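Local coordinates for protein fervidolysin (Fervidobacterium pennivorans, PDB 1R6V) that degrades keratin into peptides as a calcium-binding serine endopeptidase of the subtilisin family, allowing its bacterium to grow on native feathers, at residues A[647-652]-A[662-667]; A[288-293]-A[312-317]; A[464-469]-A[500-505]; A[29-34]-A[71-76]. The protein carries 1 engineered substitution. One frame throughout, in Å; residues are numbered along the deposited sequence.

Contact 1 (A[647-652]-A[662-667]); sequences IDDFGG and IYVWWT
Val664 points its side chain into the turn 648-651 and meets Asp648 at about a right angle, CB lying 3.6 Å from Asp648 OD2. Its two methyls reach further along the turn: CG2 rests 4.0 Å from CD1 of Phe650, while CG1 approaches Asp649. Trp666 meets the neighbouring part of the turn with the far end of its indole, where CH2 is 3.5 Å from Asp649 OD1; carboxylate and ring planes lie 29° apart. Arg529 ties this pair together, by a salt bridge to Asp649 OD2 and a cation-pi contact with Trp666. On the other end of the indole, NE1 gives its N-H to an in-plane water that in turn donates to Ile647 O. A second water spans the segments, donating to Asp648 OD2 (2.8 Å) and Val664 O. With CG of Asp648 set between its own N and C (chi1 60°), OD1 folds back over the turn and takes Phe650 N on its anti side and Gly652 N, 2.8 Å away, from above the carboxylate plane. Two N-H groups thus grip OD1, and OD2 is also bonded to Leu653 N. The arrangement is an Asx turn laid over a type I beta turn, in the second beta-sandwich domain.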
# COMPACT_ATOMS: atom_id res chain seq x y z
N ILE A 647 -32.14 16.37 -12.10
CA ILE A 647 -31.94 17.54 -11.25
C ILE A 647 -30.84 17.30 -10.24
O ILE A 647 -30.90 16.32 -9.50
CB ILE A 647 -33.21 17.84 -10.42
CG1 ILE A 647 -34.44 17.95 -11.32
CG2 ILE A 647 -33.00 19.12 -9.61
CD1 ILE A 647 -34.43 19.13 -12.23
N ASP A 648 -29.84 18.18 -10.18
CA ASP A 648 -28.79 18.00 -9.19
C ASP A 648 -28.04 19.30 -8.92
O ASP A 648 -28.41 20.35 -9.47
CB ASP A 648 -27.83 16.87 -9.61
CG ASP A 648 -27.15 17.14 -10.92
OD1 ASP A 648 -26.68 18.29 -11.12
OD2 ASP A 648 -27.06 16.20 -11.76
N ASP A 649 -27.01 19.27 -8.08
CA ASP A 649 -26.30 20.50 -7.77
C ASP A 649 -25.45 21.06 -8.90
O ASP A 649 -24.85 22.13 -8.77
CB ASP A 649 -25.46 20.37 -6.47
CG ASP A 649 -24.76 19.02 -6.33
OD1 ASP A 649 -25.11 18.06 -7.04
OD2 ASP A 649 -23.86 18.93 -5.47
N PHE A 650 -25.43 20.35 -10.03
CA PHE A 650 -24.68 20.80 -11.18
C PHE A 650 -25.60 21.03 -12.36
O PHE A 650 -25.15 21.09 -13.50
CB PHE A 650 -23.60 19.78 -11.55
CG PHE A 650 -22.57 19.59 -10.48
CD1 PHE A 650 -22.79 18.69 -9.43
CD2 PHE A 650 -21.40 20.33 -10.50
CE1 PHE A 650 -21.85 18.53 -8.43
CE2 PHE A 650 -20.45 20.18 -9.51
CZ PHE A 650 -20.67 19.28 -8.46
N GLY A 651 -26.90 21.14 -12.09
CA GLY A 651 -27.87 21.40 -13.14
C GLY A 651 -28.40 20.21 -13.93
O GLY A 651 -29.07 20.41 -14.94
N GLY A 652 -28.11 19.00 -13.46
CA GLY A 652 -28.54 17.79 -14.15
C GLY A 652 -27.39 17.43 -15.06
O GLY A 652 -27.47 17.56 -16.28
N ILE A 662 -23.84 8.46 -17.00
CA ILE A 662 -23.51 8.33 -15.60
C ILE A 662 -23.76 9.72 -15.02
O ILE A 662 -22.91 10.59 -15.08
CB ILE A 662 -22.03 7.86 -15.36
CG1 ILE A 662 -21.71 7.97 -13.87
CG2 ILE A 662 -21.05 8.69 -16.15
CD1 ILE A 662 -22.68 7.28 -13.02
N TYR A 663 -24.96 9.91 -14.49
CA TYR A 663 -25.32 11.20 -13.92
C TYR A 663 -24.79 11.35 -12.52
O TYR A 663 -24.58 10.35 -11.82
CB TYR A 663 -26.84 11.39 -13.89
CG TYR A 663 -27.43 11.73 -15.24
CD1 TYR A 663 -27.87 10.74 -16.11
CD2 TYR A 663 -27.51 13.06 -15.66
CE1 TYR A 663 -28.36 11.05 -17.37
CE2 TYR A 663 -27.99 13.39 -16.92
CZ TYR A 663 -28.42 12.38 -17.77
OH TYR A 663 -28.89 12.68 -19.02
N VAL A 664 -24.55 12.60 -12.12
CA VAL A 664 -24.08 12.92 -10.78
C VAL A 664 -24.99 12.14 -9.83
O VAL A 664 -26.21 12.05 -10.03
CB VAL A 664 -24.20 14.45 -10.53
CG1 VAL A 664 -24.17 14.76 -9.05
CG2 VAL A 664 -23.03 15.17 -11.22
N TRP A 665 -24.38 11.56 -8.80
CA TRP A 665 -25.15 10.78 -7.85
C TRP A 665 -25.00 11.24 -6.42
O TRP A 665 -24.11 12.03 -6.11
CB TRP A 665 -24.77 9.30 -7.96
CG TRP A 665 -23.34 9.02 -7.58
CD1 TRP A 665 -22.86 8.71 -6.33
CD2 TRP A 665 -22.21 9.02 -8.45
NE1 TRP A 665 -21.50 8.52 -6.38
CE2 TRP A 665 -21.07 8.70 -7.67
CE3 TRP A 665 -22.04 9.25 -9.83
CZ2 TRP A 665 -19.78 8.61 -8.21
CZ3 TRP A 665 -20.75 9.17 -10.37
CH2 TRP A 665 -19.64 8.85 -9.56
N TRP A 666 -25.90 10.75 -5.57
CA TRP A 666 -25.93 11.05 -4.14
C TRP A 666 -25.65 9.72 -3.45
O TRP A 666 -26.32 8.72 -3.71
CB TRP A 666 -27.31 11.59 -3.75
CG TRP A 666 -27.71 12.75 -4.60
CD1 TRP A 666 -28.30 12.69 -5.83
CD2 TRP A 666 -27.46 14.13 -4.34
NE1 TRP A 666 -28.42 13.95 -6.36
CE2 TRP A 666 -27.92 14.86 -5.46
CE3 TRP A 666 -26.90 14.83 -3.26
CZ2 TRP A 666 -27.83 16.25 -5.54
CZ3 TRP A 666 -26.80 16.21 -3.34
CH2 TRP A 666 -27.26 16.91 -4.47
N THR A 667 -24.65 9.73 -2.57
CA THR A 667 -24.22 8.53 -1.87
C THR A 667 -24.81 8.48 -0.46
O THR A 667 -24.52 9.34 0.36
CB THR A 667 -22.68 8.49 -1.83
OG1 THR A 667 -22.18 8.53 -3.17
CG2 THR A 667 -22.17 7.21 -1.18
O HOH W 1 -29.75 13.93 -9.06
O HOH W 2 -28.05 13.62 -11.09

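Contact 2 (A[288-293]-A[312-317]); sequences GVVMVV and GVIQVA
Val293 O meets two groups of the neighbouring strand: Val316 N donates a hydrogen bond to it over 2.9 Å, and Gln315 CA adds a weaker C-H...O contact at 3.2 Å. Two further backbone bonds continue the pairing, Val293 N to Ile314 O and the almost straight bond from Ile314 N to Met291 O (173° at the hydrogen). Where the strands begin to part, a water accepts from Met291 N and donates to Gly312 O. Aliphatic side chains pack on both sides of the pair. Val292 CG1, anti to the backbone N (chi1 179°), reaches across to the neighbouring strand and meets Val316 CG2 at 3.7 Å, and Val290 CG1 touches the terminal CD1 of Ile314 at 3.6 Å. On the reverse face Val293 CG2 lies against CB of Val313, 4.0 Å away. Helix 380-397, near whose start stands Ser381, inferred to belong to the charge relay, covers Val290, Val292 and Val316; helix 275-286 covers Met291 and Val313. The side chain of Val316 is about 9 Å from that of Ser381. Two adjacent parallel strands packed between helices in this way are characteristic of the central sheet of the subtilisin-type alpha/beta catalytic domain.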
# COMPACT_ATOMS: atom_id res chain seq x y z
N GLY A 288 2.99 -16.94 5.27
CA GLY A 288 3.97 -16.97 6.35
C GLY A 288 5.27 -16.24 6.12
O GLY A 288 6.22 -16.45 6.88
N VAL A 289 5.34 -15.39 5.10
CA VAL A 289 6.59 -14.67 4.83
C VAL A 289 6.62 -13.36 5.60
O VAL A 289 5.63 -12.62 5.64
CB VAL A 289 6.78 -14.35 3.33
CG1 VAL A 289 6.47 -15.57 2.45
CG2 VAL A 289 5.93 -13.18 2.95
N VAL A 290 7.78 -13.07 6.19
CA VAL A 290 8.00 -11.85 6.96
C VAL A 290 8.45 -10.77 6.00
O VAL A 290 9.27 -11.03 5.14
CB VAL A 290 9.09 -12.09 8.04
CG1 VAL A 290 9.45 -10.77 8.76
CG2 VAL A 290 8.57 -13.10 9.05
N MET A 291 7.89 -9.57 6.14
CA MET A 291 8.24 -8.47 5.25
C MET A 291 8.89 -7.35 6.05
O MET A 291 8.22 -6.70 6.85
CB MET A 291 6.97 -7.96 4.55
CG MET A 291 6.30 -9.03 3.64
SD MET A 291 7.19 -9.60 2.14
CE MET A 291 6.17 -8.81 0.78
N VAL A 292 10.19 -7.15 5.83
CA VAL A 292 11.00 -6.12 6.51
C VAL A 292 11.09 -4.93 5.54
O VAL A 292 11.47 -5.10 4.38
CB VAL A 292 12.42 -6.66 6.83
CG1 VAL A 292 13.26 -5.58 7.52
CG2 VAL A 292 12.30 -7.91 7.76
N VAL A 293 10.72 -3.75 6.02
CA VAL A 293 10.74 -2.56 5.17
C VAL A 293 11.44 -1.43 5.89
O VAL A 293 11.19 -1.17 7.08
CB VAL A 293 9.31 -2.09 4.84
CG1 VAL A 293 9.34 -0.89 3.87
CG2 VAL A 293 8.52 -3.24 4.26
N GLY A 312 1.33 -4.88 9.44
CA GLY A 312 1.95 -6.19 9.49
C GLY A 312 3.43 -6.25 9.16
O GLY A 312 4.11 -7.21 9.55
N VAL A 313 3.92 -5.28 8.40
CA VAL A 313 5.33 -5.28 8.05
C VAL A 313 6.16 -4.90 9.26
O VAL A 313 5.64 -4.36 10.24
CB VAL A 313 5.66 -4.28 6.92
CG1 VAL A 313 4.77 -4.53 5.72
CG2 VAL A 313 5.53 -2.86 7.41
N ILE A 314 7.45 -5.22 9.21
CA ILE A 314 8.38 -4.86 10.28
C ILE A 314 9.13 -3.65 9.73
O ILE A 314 10.00 -3.79 8.87
CB ILE A 314 9.39 -5.97 10.56
CG1 ILE A 314 8.67 -7.25 11.02
CG2 ILE A 314 10.38 -5.51 11.62
CD1 ILE A 314 9.61 -8.39 11.43
N GLN A 315 8.80 -2.46 10.23
CA GLN A 315 9.46 -1.24 9.75
C GLN A 315 10.73 -0.98 10.57
O GLN A 315 10.70 -1.04 11.79
CB GLN A 315 8.50 -0.05 9.84
CG GLN A 315 9.08 1.22 9.25
CD GLN A 315 8.08 2.38 9.24
OE1 GLN A 315 6.87 2.17 9.27
NE2 GLN A 315 8.59 3.60 9.18
N VAL A 316 11.83 -0.69 9.89
CA VAL A 316 13.13 -0.53 10.54
C VAL A 316 13.77 0.84 10.44
O VAL A 316 13.87 1.40 9.35
CB VAL A 316 14.11 -1.56 9.95
CG1 VAL A 316 15.48 -1.47 10.61
CG2 VAL A 316 13.53 -2.96 10.08
N ALA A 317 14.21 1.37 11.58
CA ALA A 317 14.87 2.67 11.60
C ALA A 317 16.38 2.49 11.60
O ALA A 317 16.91 1.47 12.02
CB ALA A 317 14.45 3.44 12.84
O HOH W 3 5.81 -9.31 8.15

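Contact 3 (A[464-469]-A[500-505]); sequences PTVFVS and IFVGGP
Phe467 and Gly503 face each other as an antiparallel hydrogen-bonded pair, Gly503 N donating in the carbonyl plane to Phe467 O at 2.9 Å. The Phe467 ring turns an edge to Gly503, whose CA lies in the ring plane, while Thr465 O stands 4.2 Å above one ring face, over its centre. Replacing the ring of Phe467 by an alanine's methyl is likely to open a gap beside Gly503 CA and leave Thr465 O without the ring beneath it. Two residues along, Ser469 and Phe501 form the next hydrogen-bonded pair: Ser469 N to Phe501 O is short and straight (2.8 Å, 176°), and Phe501 N returns a bond to Ser469 O. Val468 and Val502 form the non-hydrogen-bonded pair between them, with their side chains on the other face. The two strands belong to a four-stranded antiparallel sheet of the Ig-like beta-sandwich domain, and the Val468-Val502 face is turned inward. There Val468 CG1 meets Ile500 CG2 at 4.0 Å. Strand 446-455 positions this layer from across the sandwich, placing Val452 on Val468, Phe450 on Ile500 and Val454 on both Val466 and Val502. Where the pairing frays, Thr465 OG1 lies 3.7 Å from Pro505 CA and also bonds to Asp506 N.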
# COMPACT_ATOMS: atom_id res chain seq x y z
N PRO A 464 -16.80 1.04 0.15
CA PRO A 464 -15.40 1.14 -0.26
C PRO A 464 -14.72 2.48 -0.01
O PRO A 464 -15.36 3.53 0.01
CB PRO A 464 -15.46 0.78 -1.74
CG PRO A 464 -16.77 1.36 -2.16
CD PRO A 464 -17.70 1.04 -1.01
N THR A 465 -13.40 2.41 0.16
CA THR A 465 -12.53 3.57 0.38
C THR A 465 -12.77 4.32 1.68
O THR A 465 -12.54 5.53 1.77
CB THR A 465 -12.57 4.58 -0.81
OG1 THR A 465 -13.78 5.36 -0.76
CG2 THR A 465 -12.50 3.84 -2.14
N VAL A 466 -13.26 3.61 2.69
CA VAL A 466 -13.46 4.21 4.00
C VAL A 466 -12.11 4.06 4.70
O VAL A 466 -11.49 2.99 4.65
CB VAL A 466 -14.56 3.45 4.78
CG1 VAL A 466 -14.57 3.90 6.24
CG2 VAL A 466 -15.92 3.73 4.14
N PHE A 467 -11.65 5.13 5.33
CA PHE A 467 -10.36 5.10 6.02
C PHE A 467 -10.57 4.49 7.40
O PHE A 467 -11.57 4.76 8.06
CB PHE A 467 -9.79 6.51 6.18
CG PHE A 467 -10.31 7.50 5.17
CD1 PHE A 467 -11.57 8.11 5.34
CD2 PHE A 467 -9.55 7.85 4.06
CE1 PHE A 467 -12.04 9.05 4.40
CE2 PHE A 467 -10.01 8.78 3.13
CZ PHE A 467 -11.26 9.38 3.30
N VAL A 468 -9.63 3.65 7.82
CA VAL A 468 -9.73 3.03 9.14
C VAL A 468 -8.39 3.26 9.81
O VAL A 468 -7.34 2.78 9.36
CB VAL A 468 -10.03 1.52 9.05
CG1 VAL A 468 -10.08 0.91 10.47
CG2 VAL A 468 -11.36 1.29 8.36
N SER A 469 -8.44 4.00 10.91
CA SER A 469 -7.25 4.37 11.65
C SER A 469 -7.29 3.75 13.04
O SER A 469 -8.24 3.98 13.79
CB SER A 469 -7.22 5.90 11.75
OG SER A 469 -6.04 6.37 12.34
N ILE A 500 -10.23 3.29 17.58
CA ILE A 500 -10.40 3.09 16.14
C ILE A 500 -11.35 4.12 15.54
O ILE A 500 -12.50 4.24 15.97
CB ILE A 500 -10.93 1.66 15.87
CG1 ILE A 500 -9.94 0.62 16.43
CG2 ILE A 500 -11.07 1.43 14.36
CD1 ILE A 500 -10.40 -0.83 16.27
N PHE A 501 -10.86 4.85 14.54
CA PHE A 501 -11.65 5.87 13.85
C PHE A 501 -11.87 5.45 12.41
O PHE A 501 -10.95 5.01 11.74
CB PHE A 501 -10.92 7.22 13.91
CG PHE A 501 -10.62 7.67 15.31
CD1 PHE A 501 -9.47 7.22 15.96
CD2 PHE A 501 -11.49 8.51 15.98
CE1 PHE A 501 -9.20 7.61 17.28
CE2 PHE A 501 -11.23 8.90 17.30
CZ PHE A 501 -10.09 8.45 17.94
N VAL A 502 -13.11 5.57 11.96
CA VAL A 502 -13.52 5.18 10.61
C VAL A 502 -14.10 6.42 9.91
O VAL A 502 -14.94 7.11 10.48
CB VAL A 502 -14.58 4.07 10.71
CG1 VAL A 502 -14.97 3.57 9.34
CG2 VAL A 502 -14.04 2.92 11.57
N GLY A 503 -13.66 6.69 8.68
CA GLY A 503 -14.16 7.86 7.96
C GLY A 503 -14.75 7.56 6.59
O GLY A 503 -14.09 6.93 5.77
N GLY A 504 -15.97 8.06 6.39
CA GLY A 504 -16.80 7.90 5.19
C GLY A 504 -16.09 7.73 3.88
O GLY A 504 -14.88 7.92 3.83
N PRO A 505 -16.81 7.39 2.78
CA PRO A 505 -16.06 7.23 1.53
C PRO A 505 -15.17 8.43 1.26
O PRO A 505 -15.53 9.55 1.60
CB PRO A 505 -17.15 7.05 0.47
CG PRO A 505 -18.32 6.49 1.25
CD PRO A 505 -18.26 7.28 2.54

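Contact 4 (A[29-34]-A[71-76]); sequences YTEGKI and GMTVKQ
The N terminus of helix 74-81 in the propeptide domain, closed by a capping box, is where Glu31 meets Thr73 and Val74. In the box Thr73 OG1 accepts from Gln76 N at 3.0 Å, and Gln76 OE1 accepts in return from Thr73 N. With an alanine in place of Thr73, Gln76 N is likely to lose its cap and the first turn to fray, and the methyl beside the Glu31 carboxylate would go too. That carboxylate comes from the segment leading into strand 33-38. Its chain, bent at chi2 (61°), curls back to bring OE2 to Val74 N on the syn side, a short bond of 2.5 Å, while Gly32 N binds the same oxygen on the anti side. Two N-H groups thus hold OE2, and its negative charge would be expected to suit the helix start. Val74 carries the largest buried share: CG2 is 3.8 Å from CE1 of Tyr29 and 3.6 Å from Lys33 O, and the Val74 and Ile34 side chains slide past each other in opposite directions, CG1 of Val74 4.2 Å from CG2 of Ile34. Leu24 touches both Tyr29 and Val74. Beside these contacts, one water joins both segments: it lies in the plane of the Tyr29 ring, 2.7 Å from OH, donates to Glu31 OE1 and accepts from Lys75 N.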
# COMPACT_ATOMS: atom_id res chain seq x y z
N TYR A 29 1.89 9.09 -10.40
CA TYR A 29 1.64 7.80 -11.01
C TYR A 29 2.16 7.67 -12.44
O TYR A 29 2.35 8.67 -13.14
CB TYR A 29 0.14 7.45 -10.93
CG TYR A 29 -0.78 8.37 -11.71
CD1 TYR A 29 -1.10 8.09 -13.04
CD2 TYR A 29 -1.32 9.51 -11.13
CE1 TYR A 29 -1.94 8.92 -13.78
CE2 TYR A 29 -2.17 10.36 -11.86
CZ TYR A 29 -2.47 10.05 -13.19
OH TYR A 29 -3.28 10.88 -13.94
N THR A 30 2.40 6.43 -12.86
CA THR A 30 2.89 6.15 -14.19
C THR A 30 1.74 6.24 -15.18
O THR A 30 0.69 5.65 -14.98
CB THR A 30 3.50 4.75 -14.26
OG1 THR A 30 4.59 4.69 -13.33
CG2 THR A 30 4.01 4.45 -15.67
N GLU A 31 1.95 6.98 -16.26
CA GLU A 31 0.91 7.14 -17.26
C GLU A 31 0.80 5.95 -18.21
O GLU A 31 1.74 5.14 -18.33
CB GLU A 31 1.18 8.42 -18.06
CG GLU A 31 0.05 8.82 -19.00
CD GLU A 31 -1.24 9.11 -18.26
OE1 GLU A 31 -1.41 10.24 -17.73
OE2 GLU A 31 -2.08 8.20 -18.19
N GLY A 32 -0.36 5.83 -18.86
CA GLY A 32 -0.60 4.79 -19.85
C GLY A 32 -0.84 3.35 -19.46
O GLY A 32 -0.76 2.48 -20.32
N LYS A 33 -1.13 3.09 -18.19
CA LYS A 33 -1.37 1.73 -17.75
C LYS A 33 -2.30 1.70 -16.55
O LYS A 33 -2.26 2.61 -15.72
CB LYS A 33 -0.04 1.07 -17.35
CG LYS A 33 -0.19 -0.29 -16.69
CD LYS A 33 1.12 -0.80 -16.10
CE LYS A 33 2.07 -1.31 -17.16
NZ LYS A 33 3.23 -1.99 -16.52
N ILE A 34 -3.14 0.68 -16.48
CA ILE A 34 -4.03 0.50 -15.33
C ILE A 34 -3.91 -0.91 -14.77
O ILE A 34 -3.63 -1.86 -15.51
CB ILE A 34 -5.52 0.77 -15.66
CG1 ILE A 34 -5.99 -0.09 -16.84
CG2 ILE A 34 -5.73 2.25 -15.92
CD1 ILE A 34 -7.54 0.06 -17.12
N GLY A 71 -2.06 4.79 -26.33
CA GLY A 71 -2.56 6.09 -26.75
C GLY A 71 -3.77 6.63 -26.02
O GLY A 71 -4.71 7.13 -26.64
N MET A 72 -3.74 6.53 -24.69
CA MET A 72 -4.84 7.02 -23.86
C MET A 72 -4.22 7.22 -22.48
O MET A 72 -3.27 6.52 -22.12
CB MET A 72 -5.95 5.96 -23.81
CG MET A 72 -7.32 6.46 -23.40
SD MET A 72 -8.62 5.15 -23.37
CE MET A 72 -8.95 4.92 -25.11
N THR A 73 -4.73 8.18 -21.71
CA THR A 73 -4.21 8.43 -20.38
C THR A 73 -5.03 7.64 -19.37
O THR A 73 -6.11 7.15 -19.69
CB THR A 73 -4.30 9.92 -19.98
OG1 THR A 73 -5.68 10.28 -19.86
CG2 THR A 73 -3.64 10.81 -21.03
N VAL A 74 -4.52 7.53 -18.15
CA VAL A 74 -5.25 6.81 -17.12
C VAL A 74 -6.60 7.49 -16.92
O VAL A 74 -7.63 6.83 -16.82
CB VAL A 74 -4.47 6.82 -15.79
CG1 VAL A 74 -5.31 6.19 -14.68
CG2 VAL A 74 -3.14 6.06 -15.96
N LYS A 75 -6.60 8.82 -16.87
CA LYS A 75 -7.84 9.56 -16.66
C LYS A 75 -8.85 9.24 -17.75
O LYS A 75 -10.03 9.02 -17.48
CB LYS A 75 -7.55 11.07 -16.62
CG LYS A 75 -8.71 11.91 -16.10
CD LYS A 75 -8.30 13.38 -16.06
CE LYS A 75 -9.48 14.28 -15.74
NZ LYS A 75 -10.06 13.97 -14.41
N GLN A 76 -8.39 9.19 -18.99
CA GLN A 76 -9.28 8.86 -20.09
C GLN A 76 -9.79 7.42 -19.97
O GLN A 76 -10.94 7.12 -20.31
CB GLN A 76 -8.55 9.04 -21.43
CG GLN A 76 -8.17 10.48 -21.71
CD GLN A 76 -7.41 10.62 -23.01
OE1 GLN A 76 -6.57 9.78 -23.34
NE2 GLN A 76 -7.69 11.69 -23.75
O HOH W 4 -4.01 10.51 -16.52

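From the N terminus, contact 4 comes first: it closes a loop holding helix 41-51 and strands 54-59 and 64-68, tying the start of helix 74-81 to the sheet of the propeptide domain. Contact 2 follows in the catalytic domain, joining neighbouring strands across a short loop. Contact 3 spans 30 residues, among them strands 478-481 and 487-494, in the first beta-sandwich domain. Contact 1, near the C terminus, closes a nine-residue loop in the second. The four loops run in series, none nesting or crossing, each lying within its own domain. Contacts 1 and 3 approach most closely, their nearest atoms about 5 Å apart without touching; contacts 1 and 2 have centres 45 Å apart.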